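Local coordinates for GTPase activator-like protein (Chaetomium thermophilum, PDB 5HIU) that probably stimulates GTP hydrolysis by a small GTPase, as a fungal TSC2 whose all-helical N-terminal part is the piece described here, at residues A153-R158 / S178-L184; L143-L147 / L187-V191; R78-E83 / K113-Q118; L214-C218 / C230-I234. All blocks are in the same frame, centred on the assembly; numbering follows the deposited sequence.

Contacts 2 and 4 are core, their touching residues all buried and almost wholly apolar, and the centre of contact 4 lies about 3 Å from the centre of the chain. Contacts 1 and 3 are only partly buried and add charge: an arginine-aspartate pair in each. Contacts 1 and 2 join the same two helices, 139-163 and 179-198, so one helix pair passes from leucine packing to a salt bridge along its length. Phe188 of contact 2 rests on Cys230 of contact 4, and Trp146 of contact 2 packs on Phe115 of contact 3's segment 113-118. The interfaces therefore follow one another through the stacked helices, while contacts 3 and 4 lie about 27 Å apart between centres.

Contact 1: A153-R158 / S178-L184; sequences AARDAR and SPEDKNL
Arg158 stretches out from CG to NE and grips Asp181 side-on, with both nitrogens on one oxygen: NE to OD1 is 2.7 Å and NH2 to OD1 3.0 Å. Both arrive from the same face of the carboxylate, whose plane is turned 50° from the guanidinium. NH1 of Arg158 makes a second salt bridge, to Asp226. Asp181 has a further task, since its OD2 accepts from Ser178 N while its own N donates to Ser178 OG at 3.1 Å; this capping box starts helix 179-198. The tight part lies around Ala154, whose CB meets Leu184 CD2 at 3.9 Å and also sits over the centre of one face of the Arg158 guanidinium. The root of Glu180 belongs here too, its CB 3.7 Å from Ala154 CA. The axes of the short segments 153-158 and 179-184 approach to 8.4 Å in a nearly antiparallel pair at 153°, a closeness that small residues permit: on one helix the facing positions are Ala154 and Ala157. Looser is the outer side, with exposed Ala153 and the carboxylate end of Glu180. There the Glu180 chain, bent at chi2 (85°), lays CG against Ala153 O at 3.4 Å and brings OE1 against Ala157 CB, where Ser178 OG gives it a weak hydrogen bond. Beyond the pair, Asn183 touches helix 115-126, and Arg158 leans on the turn at Thr221 to Val223 that leads into helix 224-240.

Contact 2: L143-L147 / L187-V191; sequences LTLWL and LFALV
Leu143 faces Val191 and Leu147 faces Leu187, with CA atoms 6.7 and 7.3 Å apart, in two short helical segments, 143-147 and 187-191, that run nearly antiparallel at 157° with their axes 10.6 Å from each other. That spacing leaves room for a full layer of branched side chains, and leucine fills it well because its two methyls can serve two neighbours. Leu187 stands at the middle of the packing against Trp146. Its CG stands opposite the backbone N (chi1 177°), which carries both methyls across to the other helix: CD2 lies 3.4 Å from Trp146 O and also touches Trp146 CB, while CD1 approaches the rim of the indole, 4.1 Å from Trp146 CE3 and near the ring plane. Leu143 works the other end of the interface, its CD2 meeting Leu190 CD2 at 4.0 Å with the two side chains about perpendicular, and its CB resting against Val191 CG2. This is the antiparallel pairing of a helical hairpin in an alpha-solenoid, the fold in which helices stack in layers along an elongated chain, and this stretch of the pair is joined by apolar contacts. Leu147 leans from the side of its helix so that CD2 reaches Phe188 CE1 at 3.7 Å, again at about a right angle. The two aromatic residues suit their places by being long enough to reach past the hairpin: Phe188 packs on Ala229 and Cys230 of helix 224-240, and the Trp146 ring meets Phe115 of helix 115-126 edge-to-face.

Contact 3: R78-E83 / K113-Q118; sequences RQASWE and KDFCYQ
Asp114 receives two partners from helix 75-89, Arg78 and Trp82. The arginine chain bends at chi3 (-42°), which lays it side-on along the carboxylate, NE donating to OD2 at 2.9 Å and NH2 to OD1 at 3.3 Å, with the two flat groups only 16° apart; Arg78 NH2 also bridges to Asp75. Trp82 NE1 binds the same OD2 at 2.8 Å from the opposite face of the carboxylate, so this oxygen is gripped from both faces and the indole is fixed in rotation. Such bonds probably favour the charged form of the buried acid. Tryptophan suits its place by offering an N-H at its edge and a flat face to Tyr117. Tyr117 CB sits over the Trp82 five-membered ring and Trp82 CB over the Tyr117 ring, a reciprocal pair of CH-pi contacts. The ring planes are nearly parallel, at 4°, but slid apart with little overlap. Gln118 CG meets the far end of the indole at CH2, 3.6 Å away, while Glu83 OE2 and Tyr117 OH form only a weak hydrogen bond. Gln79 CA lies nearest Asp114 CA, and Trp82 CA nearest Tyr117 CA, so the segments run in the same direction, consistent with an alpha-solenoid, where helices two apart in the chain lie side by side.

Contact 4: L214-C218 / C230-I234; sequences LLKIC and CIHVI
Leu214 and Val233 meet across a helical hairpin within the alpha-solenoid, two antiparallel helices joined by a short turn. The axes of the short segments 214-218 and 230-234 lie 10.2 Å apart and cross at -152°, and the backbones come closest at Leu214 and Cys230, 5.8 Å between CA atoms. Apolar branches make up most of the interface. Leu214 sends both methyls to Val233 CG1, CD1 at 3.3 Å and CD2 at 3.5 Å, while CD1 also slides past Ile234 CG1. On the side facing helix 245-261, Leu215 starts out away from the partner helix, but its extended end brings CD2 to 3.9 Å from Ile234 CD1; its other neighbours are Tyr250 and Val254. Beta-branched valine and isoleucine suit these positions, offering compact methyl surfaces in a fully buried setting. The second group of contacts is made by sulfur. Cysteine is short enough to occupy the narrowest point and polarizable enough to pack well there: Cys230 SG touches Ile217 CG2 at 3.8 Å and lies equally far from Leu214 O. Cys218 SG, held opposite its own carbonyl carbon (chi1 -82°), reaches Cys230 CB at 3.5 Å, yet the two sulfurs form no disulfide, for Cys218 SG and Cys230 SG stand 4.2 Å apart.

Contact 1: A153-R158 / S178-L184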
loop_
_atom_site.group_PDB
_atom_site.type_symbol
_atom_site.label_atom_id
_atom_site.label_comp_id
_atom_site.label_asym_id
_atom_site.label_seq_id
_atom_site.Cartn_x
_atom_site.Cartn_y
_atom_site.Cartn_z
ATOM N N ALA A 153 -0.900 17.748 -5.038
ATOM C CA ALA A 153 -1.437 18.887 -4.296
ATOM C C ALA A 153 -1.294 18.743 -2.786
ATOM O O ALA A 153 -1.276 19.736 -2.064
ATOM C CB ALA A 153 -2.892 19.126 -4.660
ATOM N N ALA A 154 -1.207 17.523 -2.282
ATOM C CA ALA A 154 -1.001 17.369 -0.846
ATOM C C ALA A 154 0.442 17.630 -0.515
ATOM O O ALA A 154 0.736 18.271 0.480
ATOM C CB ALA A 154 -1.415 15.990 -0.371
ATOM N N ARG A 155 1.341 17.155 -1.367
ATOM C CA ARG A 155 2.759 17.255 -1.080
ATOM C C ARG A 155 3.166 18.710 -1.049
ATOM O O ARG A 155 3.968 19.132 -0.205
ATOM C CB ARG A 155 3.601 16.483 -2.100
ATOM C CG ARG A 155 4.184 17.304 -3.235
ATOM C CD ARG A 155 5.114 16.431 -4.040
ATOM N NE ARG A 155 5.468 17.017 -5.325
ATOM C CZ ARG A 155 6.040 16.344 -6.323
ATOM N NH1 ARG A 155 6.319 15.044 -6.204
ATOM N NH2 ARG A 155 6.331 16.976 -7.453
ATOM N N ASP A 156 2.610 19.469 -1.982
ATOM C CA ASP A 156 2.922 20.875 -2.078
ATOM C C ASP A 156 2.443 21.583 -0.810
ATOM O O ASP A 156 3.248 22.222 -0.127
ATOM C CB ASP A 156 2.322 21.469 -3.357
ATOM C CG ASP A 156 2.955 20.889 -4.638
ATOM O OD1 ASP A 156 3.893 20.062 -4.554
ATOM O OD2 ASP A 156 2.504 21.257 -5.741
ATOM N N ALA A 157 1.167 21.427 -0.457
ATOM C CA ALA A 157 0.626 22.002 0.787
ATOM C C ALA A 157 1.529 21.728 1.977
ATOM O O ALA A 157 1.811 22.624 2.775
ATOM C CB ALA A 157 -0.758 21.450 1.075
ATOM N N ARG A 158 1.983 20.483 2.072
ATOM C CA ARG A 158 2.860 20.033 3.144
ATOM C C ARG A 158 4.274 20.636 3.063
ATOM O O ARG A 158 4.935 20.790 4.089
ATOM C CB ARG A 158 2.974 18.512 3.102
ATOM C CG ARG A 158 1.684 17.739 3.339
ATOM C CD ARG A 158 1.737 16.358 2.675
ATOM N NE ARG A 158 0.505 15.601 2.897
ATOM C CZ ARG A 158 0.278 14.342 2.510
ATOM N NH1 ARG A 158 1.198 13.636 1.864
ATOM N NH2 ARG A 158 -0.894 13.779 2.775
ATOM N N SER A 178 -4.471 19.102 6.121
ATOM C CA SER A 178 -4.869 20.113 5.152
ATOM C C SER A 178 -6.074 19.634 4.321
ATOM O O SER A 178 -6.337 18.432 4.223
ATOM C CB SER A 178 -3.684 20.491 4.250
ATOM O OG SER A 178 -3.292 19.437 3.390
ATOM N N PRO A 179 -6.834 20.575 3.743
ATOM C CA PRO A 179 -7.884 20.144 2.824
ATOM C C PRO A 179 -7.342 19.169 1.776
ATOM O O PRO A 179 -8.050 18.253 1.369
ATOM C CB PRO A 179 -8.344 21.453 2.178
ATOM C CG PRO A 179 -8.038 22.508 3.199
ATOM C CD PRO A 179 -6.865 22.029 3.993
ATOM N N GLU A 180 -6.084 19.342 1.375
ATOM C CA GLU A 180 -5.465 18.467 0.384
ATOM C C GLU A 180 -5.206 17.084 0.962
ATOM O O GLU A 180 -5.454 16.089 0.306
ATOM C CB GLU A 180 -4.176 19.069 -0.168
ATOM C CG GLU A 180 -4.398 20.383 -0.889
ATOM C CD GLU A 180 -4.424 21.591 0.051
ATOM O OE1 GLU A 180 -4.156 21.420 1.266
ATOM O OE2 GLU A 180 -4.708 22.714 -0.423
ATOM N N ASP A 181 -4.745 17.027 2.200
ATOM C CA ASP A 181 -4.650 15.755 2.920
ATOM C C ASP A 181 -6.008 15.066 2.970
ATOM O O ASP A 181 -6.115 13.862 2.747
ATOM C CB ASP A 181 -4.173 15.962 4.362
ATOM C CG ASP A 181 -2.748 16.485 4.456
ATOM O OD1 ASP A 181 -2.021 16.452 3.442
ATOM O OD2 ASP A 181 -2.357 16.938 5.561
ATOM N N LYS A 182 -7.046 15.831 3.267
ATOM C CA LYS A 182 -8.370 15.266 3.430
ATOM C C LYS A 182 -8.883 14.757 2.117
ATOM O O LYS A 182 -9.475 13.678 2.072
ATOM C CB LYS A 182 -9.318 16.295 4.032
ATOM C CG LYS A 182 -8.953 16.635 5.476
ATOM C CD LYS A 182 -9.310 18.055 5.854
ATOM C CE LYS A 182 -9.259 18.235 7.362
ATOM N NZ LYS A 182 -9.283 19.666 7.778
ATOM N N ASN A 183 -8.633 15.523 1.051
ATOM C CA ASN A 183 -9.020 15.132 -0.310
ATOM C C ASN A 183 -8.382 13.812 -0.710
ATOM O O ASN A 183 -9.036 12.915 -1.241
ATOM C CB ASN A 183 -8.585 16.189 -1.317
ATOM C CG ASN A 183 -9.513 17.377 -1.359
ATOM O OD1 ASN A 183 -10.532 17.391 -0.700
ATOM N ND2 ASN A 183 -9.169 18.378 -2.166
ATOM N N LEU A 184 -7.082 13.728 -0.448
ATOM C CA LEU A 184 -6.276 12.558 -0.746
ATOM C C LEU A 184 -6.794 11.323 0.012
ATOM O O LEU A 184 -6.972 10.273 -0.570
ATOM C CB LEU A 184 -4.813 12.867 -0.417
ATOM C CG LEU A 184 -3.773 11.785 -0.703
ATOM C CD1 LEU A 184 -3.706 11.446 -2.181
ATOM C CD2 LEU A 184 -2.393 12.203 -0.181
#

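Contact 2: L143-L147 / L187-V191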
loop_
_atom_site.group_PDB
_atom_site.type_symbol
_atom_site.label_atom_id
_atom_site.label_comp_id
_atom_site.label_asym_id
_atom_site.label_seq_id
_atom_site.Cartn_x
_atom_site.Cartn_y
_atom_site.Cartn_z
ATOM N N LEU A 143 -9.497 7.600 -11.867
ATOM C CA LEU A 143 -8.976 7.532 -10.487
ATOM C C LEU A 143 -7.466 7.664 -10.467
ATOM O O LEU A 143 -6.893 8.369 -9.633
ATOM C CB LEU A 143 -9.340 6.220 -9.805
ATOM C CG LEU A 143 -10.830 5.964 -9.612
ATOM C CD1 LEU A 143 -11.027 4.550 -9.104
ATOM C CD2 LEU A 143 -11.492 6.972 -8.688
ATOM N N THR A 144 -6.816 6.968 -11.383
ATOM C CA THR A 144 -5.375 7.016 -11.458
ATOM C C THR A 144 -4.913 8.426 -11.749
ATOM O O THR A 144 -3.921 8.888 -11.208
ATOM C CB THR A 144 -4.868 6.056 -12.535
ATOM O OG1 THR A 144 -5.232 4.717 -12.158
ATOM C CG2 THR A 144 -3.343 6.179 -12.713
ATOM N N LEU A 145 -5.637 9.114 -12.607
ATOM C CA LEU A 145 -5.297 10.487 -12.938
ATOM C C LEU A 145 -5.398 11.342 -11.673
ATOM O O LEU A 145 -4.449 11.995 -11.246
ATOM C CB LEU A 145 -6.245 10.977 -14.016
ATOM C CG LEU A 145 -6.079 12.392 -14.558
ATOM C CD1 LEU A 145 -4.613 12.796 -14.665
ATOM C CD2 LEU A 145 -6.797 12.469 -15.907
ATOM N N TRP A 146 -6.557 11.277 -11.050
ATOM C CA TRP A 146 -6.824 12.022 -9.840
ATOM C C TRP A 146 -5.850 11.742 -8.684
ATOM O O TRP A 146 -5.610 12.618 -7.860
ATOM C CB TRP A 146 -8.255 11.707 -9.402
ATOM C CG TRP A 146 -9.280 12.442 -10.172
ATOM C CD1 TRP A 146 -9.095 13.211 -11.285
ATOM C CD2 TRP A 146 -10.665 12.486 -9.881
ATOM N NE1 TRP A 146 -10.292 13.732 -11.693
ATOM C CE2 TRP A 146 -11.268 13.305 -10.842
ATOM C CE3 TRP A 146 -11.453 11.918 -8.888
ATOM C CZ2 TRP A 146 -12.618 13.555 -10.853
ATOM C CZ3 TRP A 146 -12.795 12.163 -8.900
ATOM C CH2 TRP A 146 -13.368 12.988 -9.871
ATOM N N LEU A 147 -5.319 10.525 -8.611
ATOM C CA LEU A 147 -4.349 10.191 -7.584
ATOM C C LEU A 147 -3.125 11.053 -7.744
ATOM O O LEU A 147 -2.599 11.593 -6.771
ATOM C CB LEU A 147 -3.896 8.736 -7.694
ATOM C CG LEU A 147 -4.499 7.728 -6.739
ATOM C CD1 LEU A 147 -3.896 6.370 -7.066
ATOM C CD2 LEU A 147 -4.222 8.104 -5.302
ATOM N N LEU A 187 -10.079 10.140 -1.595
ATOM C CA LEU A 187 -9.825 9.510 -2.857
ATOM C C LEU A 187 -9.270 8.080 -2.695
ATOM O O LEU A 187 -9.738 7.152 -3.380
ATOM C CB LEU A 187 -8.869 10.386 -3.682
ATOM C CG LEU A 187 -8.407 9.878 -5.039
ATOM C CD1 LEU A 187 -9.546 9.662 -6.016
ATOM C CD2 LEU A 187 -7.441 10.890 -5.606
ATOM N N PHE A 188 -8.282 7.897 -1.818
ATOM C CA PHE A 188 -7.775 6.552 -1.504
ATOM C C PHE A 188 -8.949 5.672 -1.072
ATOM O O PHE A 188 -9.103 4.546 -1.554
ATOM C CB PHE A 188 -6.768 6.557 -0.330
ATOM C CG PHE A 188 -5.359 6.961 -0.695
ATOM C CD1 PHE A 188 -4.668 6.309 -1.676
ATOM C CD2 PHE A 188 -4.709 7.966 0.020
ATOM C CE1 PHE A 188 -3.375 6.661 -1.976
ATOM C CE2 PHE A 188 -3.413 8.333 -0.278
ATOM C CZ PHE A 188 -2.753 7.683 -1.281
ATOM N N ALA A 189 -9.773 6.177 -0.166
ATOM C CA ALA A 189 -10.966 5.417 0.234
ATOM C C ALA A 189 -11.774 5.044 -1.014
ATOM O O ALA A 189 -12.180 3.907 -1.154
ATOM C CB ALA A 189 -11.832 6.198 1.216
ATOM N N LEU A 190 -11.953 5.989 -1.937
ATOM C CA LEU A 190 -12.749 5.726 -3.142
ATOM C C LEU A 190 -12.116 4.695 -4.039
ATOM O O LEU A 190 -12.809 3.906 -4.651
ATOM C CB LEU A 190 -12.975 7.006 -3.943
ATOM C CG LEU A 190 -13.986 6.933 -5.081
ATOM C CD1 LEU A 190 -15.368 6.635 -4.550
ATOM C CD2 LEU A 190 -14.005 8.248 -5.833
ATOM N N VAL A 191 -10.799 4.724 -4.134
ATOM C CA VAL A 191 -10.072 3.800 -4.999
ATOM C C VAL A 191 -10.180 2.389 -4.407
ATOM O O VAL A 191 -10.402 1.418 -5.122
ATOM C CB VAL A 191 -8.590 4.186 -5.114
ATOM C CG1 VAL A 191 -7.829 3.133 -5.866
ATOM C CG2 VAL A 191 -8.420 5.519 -5.794
#

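Contact 3: R78-E83 / K113-Q118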
loop_
_atom_site.group_PDB
_atom_site.type_symbol
_atom_site.label_atom_id
_atom_site.label_comp_id
_atom_site.label_asym_id
_atom_site.label_seq_id
_atom_site.Cartn_x
_atom_site.Cartn_y
_atom_site.Cartn_z
ATOM N N ARG A 78 -19.756 28.472 -9.468
ATOM C CA ARG A 78 -19.321 27.107 -9.687
ATOM C C ARG A 78 -19.775 26.339 -8.479
ATOM O O ARG A 78 -20.371 25.287 -8.600
ATOM C CB ARG A 78 -17.799 27.003 -9.855
ATOM C CG ARG A 78 -17.251 27.702 -11.088
ATOM C CD ARG A 78 -15.822 27.303 -11.398
ATOM N NE ARG A 78 -14.984 27.228 -10.204
ATOM C CZ ARG A 78 -14.470 28.264 -9.553
ATOM N NH1 ARG A 78 -14.721 29.512 -9.939
ATOM N NH2 ARG A 78 -13.718 28.049 -8.474
ATOM N N GLN A 79 -19.505 26.904 -7.312
ATOM C CA GLN A 79 -19.796 26.244 -6.061
ATOM C C GLN A 79 -21.264 25.913 -5.914
ATOM O O GLN A 79 -21.609 24.759 -5.677
ATOM C CB GLN A 79 -19.278 27.075 -4.875
ATOM C CG GLN A 79 -17.782 26.847 -4.683
ATOM C CD GLN A 79 -17.111 27.781 -3.702
ATOM O OE1 GLN A 79 -17.643 28.084 -2.636
ATOM N NE2 GLN A 79 -15.915 28.220 -4.050
ATOM N N ALA A 80 -22.130 26.903 -6.067
ATOM C CA ALA A 80 -23.568 26.672 -5.886
ATOM C C ALA A 80 -24.110 25.652 -6.902
ATOM O O ALA A 80 -25.094 24.968 -6.640
ATOM C CB ALA A 80 -24.345 27.985 -5.973
ATOM N N SER A 81 -23.459 25.569 -8.058
ATOM C CA SER A 81 -23.810 24.594 -9.084
ATOM C C SER A 81 -23.339 23.188 -8.716
ATOM O O SER A 81 -24.076 22.222 -8.876
ATOM C CB SER A 81 -23.222 25.036 -10.432
ATOM O OG SER A 81 -23.622 24.189 -11.496
ATOM N N TRP A 82 -22.105 23.070 -8.238
ATOM C CA TRP A 82 -21.571 21.778 -7.804
ATOM C C TRP A 82 -22.444 21.149 -6.757
ATOM O O TRP A 82 -22.680 19.953 -6.755
ATOM C CB TRP A 82 -20.197 21.933 -7.187
ATOM C CG TRP A 82 -19.101 21.950 -8.121
ATOM C CD1 TRP A 82 -18.238 22.968 -8.331
ATOM C CD2 TRP A 82 -18.691 20.894 -8.958
ATOM N NE1 TRP A 82 -17.307 22.620 -9.262
ATOM C CE2 TRP A 82 -17.566 21.342 -9.673
ATOM C CE3 TRP A 82 -19.171 19.610 -9.199
ATOM C CZ2 TRP A 82 -16.907 20.551 -10.605
ATOM C CZ3 TRP A 82 -18.518 18.824 -10.130
ATOM C CH2 TRP A 82 -17.398 19.300 -10.821
ATOM N N GLU A 83 -22.907 21.971 -5.845
ATOM C CA GLU A 83 -23.744 21.490 -4.767
ATOM C C GLU A 83 -25.086 21.012 -5.257
ATOM O O GLU A 83 -25.681 20.098 -4.677
ATOM C CB GLU A 83 -23.905 22.578 -3.736
ATOM C CG GLU A 83 -22.564 22.929 -3.141
ATOM C CD GLU A 83 -22.655 23.987 -2.098
ATOM O OE1 GLU A 83 -23.318 25.028 -2.354
ATOM O OE2 GLU A 83 -22.028 23.748 -1.041
ATOM N N LYS A 113 -9.575 24.453 -7.517
ATOM C CA LYS A 113 -10.217 24.688 -6.227
ATOM C C LYS A 113 -11.453 23.823 -5.996
ATOM O O LYS A 113 -11.875 23.662 -4.863
ATOM C CB LYS A 113 -10.627 26.152 -6.108
ATOM C CG LYS A 113 -9.478 27.136 -6.198
ATOM C CD LYS A 113 -10.003 28.558 -6.335
ATOM C CE LYS A 113 -10.826 28.972 -5.122
ATOM N NZ LYS A 113 -10.818 30.455 -4.929
ATOM N N ASP A 114 -12.025 23.267 -7.063
ATOM C CA ASP A 114 -13.254 22.480 -6.983
ATOM C C ASP A 114 -13.039 20.969 -6.845
ATOM O O ASP A 114 -13.991 20.204 -6.858
ATOM C CB ASP A 114 -14.118 22.740 -8.218
ATOM C CG ASP A 114 -14.564 24.175 -8.335
ATOM O OD1 ASP A 114 -14.292 24.985 -7.429
ATOM O OD2 ASP A 114 -15.195 24.494 -9.356
ATOM N N PHE A 115 -11.813 20.510 -6.700
ATOM C CA PHE A 115 -11.604 19.072 -6.667
ATOM C C PHE A 115 -12.444 18.363 -5.580
ATOM O O PHE A 115 -12.913 17.246 -5.783
ATOM C CB PHE A 115 -10.110 18.776 -6.504
ATOM C CG PHE A 115 -9.758 17.319 -6.612
ATOM C CD1 PHE A 115 -9.823 16.664 -7.830
ATOM C CD2 PHE A 115 -9.350 16.607 -5.494
ATOM C CE1 PHE A 115 -9.483 15.332 -7.936
ATOM C CE2 PHE A 115 -9.001 15.279 -5.596
ATOM C CZ PHE A 115 -9.077 14.634 -6.818
ATOM N N CYS A 116 -12.637 18.999 -4.436
ATOM C CA CYS A 116 -13.382 18.373 -3.352
ATOM C C CYS A 116 -14.782 18.036 -3.865
ATOM O O CYS A 116 -15.261 16.917 -3.695
ATOM C CB CYS A 116 -13.407 19.251 -2.097
ATOM S SG CYS A 116 -14.149 20.891 -2.313
ATOM N N TYR A 117 -15.401 18.981 -4.567
ATOM C CA TYR A 117 -16.711 18.765 -5.147
ATOM C C TYR A 117 -16.750 17.624 -6.178
ATOM O O TYR A 117 -17.692 16.813 -6.185
ATOM C CB TYR A 117 -17.188 20.065 -5.785
ATOM C CG TYR A 117 -17.594 21.134 -4.786
ATOM C CD1 TYR A 117 -18.704 20.956 -3.971
ATOM C CD2 TYR A 117 -16.893 22.329 -4.678
ATOM C CE1 TYR A 117 -19.091 21.913 -3.067
ATOM C CE2 TYR A 117 -17.288 23.313 -3.770
ATOM C CZ TYR A 117 -18.392 23.094 -2.974
ATOM O OH TYR A 117 -18.812 24.041 -2.066
ATOM N N GLN A 118 -15.739 17.553 -7.042
ATOM C CA GLN A 118 -15.667 16.481 -8.035
ATOM C C GLN A 118 -15.618 15.102 -7.380
ATOM O O GLN A 118 -16.369 14.206 -7.754
ATOM C CB GLN A 118 -14.418 16.607 -8.876
ATOM C CG GLN A 118 -14.259 17.912 -9.580
ATOM C CD GLN A 118 -13.307 17.762 -10.712
ATOM O OE1 GLN A 118 -12.123 18.003 -10.555
ATOM N NE2 GLN A 118 -13.803 17.302 -11.841
#

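Contact 4: L214-C218 / C230-I234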
loop_
_atom_site.group_PDB
_atom_site.type_symbol
_atom_site.label_atom_id
_atom_site.label_comp_id
_atom_site.label_asym_id
_atom_site.label_seq_id
_atom_site.Cartn_x
_atom_site.Cartn_y
_atom_site.Cartn_z
ATOM N N LEU A 214 0.664 4.149 -6.656
ATOM C CA LEU A 214 0.621 3.913 -5.215
ATOM C C LEU A 214 2.002 3.705 -4.623
ATOM O O LEU A 214 2.264 4.089 -3.477
ATOM C CB LEU A 214 -0.169 2.673 -4.895
ATOM C CG LEU A 214 -1.590 2.665 -5.388
ATOM C CD1 LEU A 214 -1.968 1.214 -5.541
ATOM C CD2 LEU A 214 -2.507 3.419 -4.439
ATOM N N LEU A 215 2.877 3.073 -5.391
ATOM C CA LEU A 215 4.184 2.765 -4.873
ATOM C C LEU A 215 5.026 4.019 -4.819
ATOM O O LEU A 215 5.783 4.210 -3.871
ATOM C CB LEU A 215 4.851 1.692 -5.707
ATOM C CG LEU A 215 4.103 0.371 -5.711
ATOM C CD1 LEU A 215 4.915 -0.635 -6.498
ATOM C CD2 LEU A 215 3.789 -0.160 -4.315
ATOM N N LYS A 216 4.895 4.866 -5.832
ATOM C CA LYS A 216 5.524 6.193 -5.822
ATOM C C LYS A 216 5.188 6.849 -4.476
ATOM O O LYS A 216 6.061 7.142 -3.648
ATOM C CB LYS A 216 4.967 7.025 -6.982
ATOM C CG LYS A 216 5.855 8.138 -7.510
ATOM C CD LYS A 216 5.264 8.734 -8.792
ATOM C CE LYS A 216 6.332 8.893 -9.866
ATOM N NZ LYS A 216 5.868 9.672 -11.050
ATOM N N ILE A 217 3.898 7.015 -4.241
ATOM C CA ILE A 217 3.428 7.643 -3.024
ATOM C C ILE A 217 3.975 6.939 -1.785
ATOM O O ILE A 217 4.349 7.586 -0.815
ATOM C CB ILE A 217 1.903 7.694 -3.009
ATOM C CG1 ILE A 217 1.430 8.641 -4.121
ATOM C CG2 ILE A 217 1.378 8.158 -1.666
ATOM C CD1 ILE A 217 -0.023 8.444 -4.490
ATOM N N CYS A 218 4.052 5.618 -1.826
ATOM C CA CYS A 218 4.637 4.861 -0.737
ATOM C C CYS A 218 6.068 5.280 -0.435
ATOM O O CYS A 218 6.432 5.520 0.710
ATOM C CB CYS A 218 4.605 3.375 -1.052
ATOM S SG CYS A 218 3.008 2.602 -0.705
ATOM N N CYS A 230 -2.322 3.467 1.109
ATOM C CA CYS A 230 -1.793 2.727 -0.025
ATOM C C CYS A 230 -1.700 1.239 0.217
ATOM O O CYS A 230 -1.867 0.452 -0.710
ATOM C CB CYS A 230 -0.406 3.229 -0.395
ATOM S SG CYS A 230 -0.462 4.912 -0.990
ATOM N N ILE A 231 -1.417 0.837 1.453
ATOM C CA ILE A 231 -1.395 -0.577 1.778
ATOM C C ILE A 231 -2.785 -1.150 1.617
ATOM O O ILE A 231 -2.965 -2.247 1.083
ATOM C CB ILE A 231 -0.908 -0.822 3.211
ATOM C CG1 ILE A 231 0.586 -0.567 3.289
ATOM C CG2 ILE A 231 -1.181 -2.253 3.663
ATOM C CD1 ILE A 231 1.053 -0.310 4.709
ATOM N N HIS A 232 -3.771 -0.423 2.108
ATOM C CA HIS A 232 -5.151 -0.879 1.989
ATOM C C HIS A 232 -5.584 -0.932 0.536
ATOM O O HIS A 232 -6.294 -1.854 0.159
ATOM C CB HIS A 232 -6.081 -0.060 2.888
ATOM C CG HIS A 232 -5.721 -0.192 4.335
ATOM N ND1 HIS A 232 -5.435 -1.412 4.915
ATOM C CD2 HIS A 232 -5.527 0.736 5.301
ATOM C CE1 HIS A 232 -5.107 -1.231 6.182
ATOM N NE2 HIS A 232 -5.153 0.064 6.442
ATOM N N VAL A 233 -5.072 -0.027 -0.304
ATOM C CA VAL A 233 -5.401 -0.103 -1.716
ATOM C C VAL A 233 -4.852 -1.394 -2.293
ATOM O O VAL A 233 -5.528 -2.085 -3.036
ATOM C CB VAL A 233 -4.929 1.127 -2.492
ATOM C CG1 VAL A 233 -4.841 0.840 -3.984
ATOM C CG2 VAL A 233 -5.876 2.279 -2.237
ATOM N N ILE A 234 -3.642 -1.736 -1.912
ATOM C CA ILE A 234 -2.992 -2.929 -2.416
ATOM C C ILE A 234 -3.646 -4.166 -1.859
ATOM O O ILE A 234 -3.861 -5.119 -2.577
ATOM C CB ILE A 234 -1.480 -2.905 -2.124
ATOM C CG1 ILE A 234 -0.819 -1.893 -3.051
ATOM C CG2 ILE A 234 -0.847 -4.280 -2.351
ATOM C CD1 ILE A 234 0.523 -1.429 -2.536
#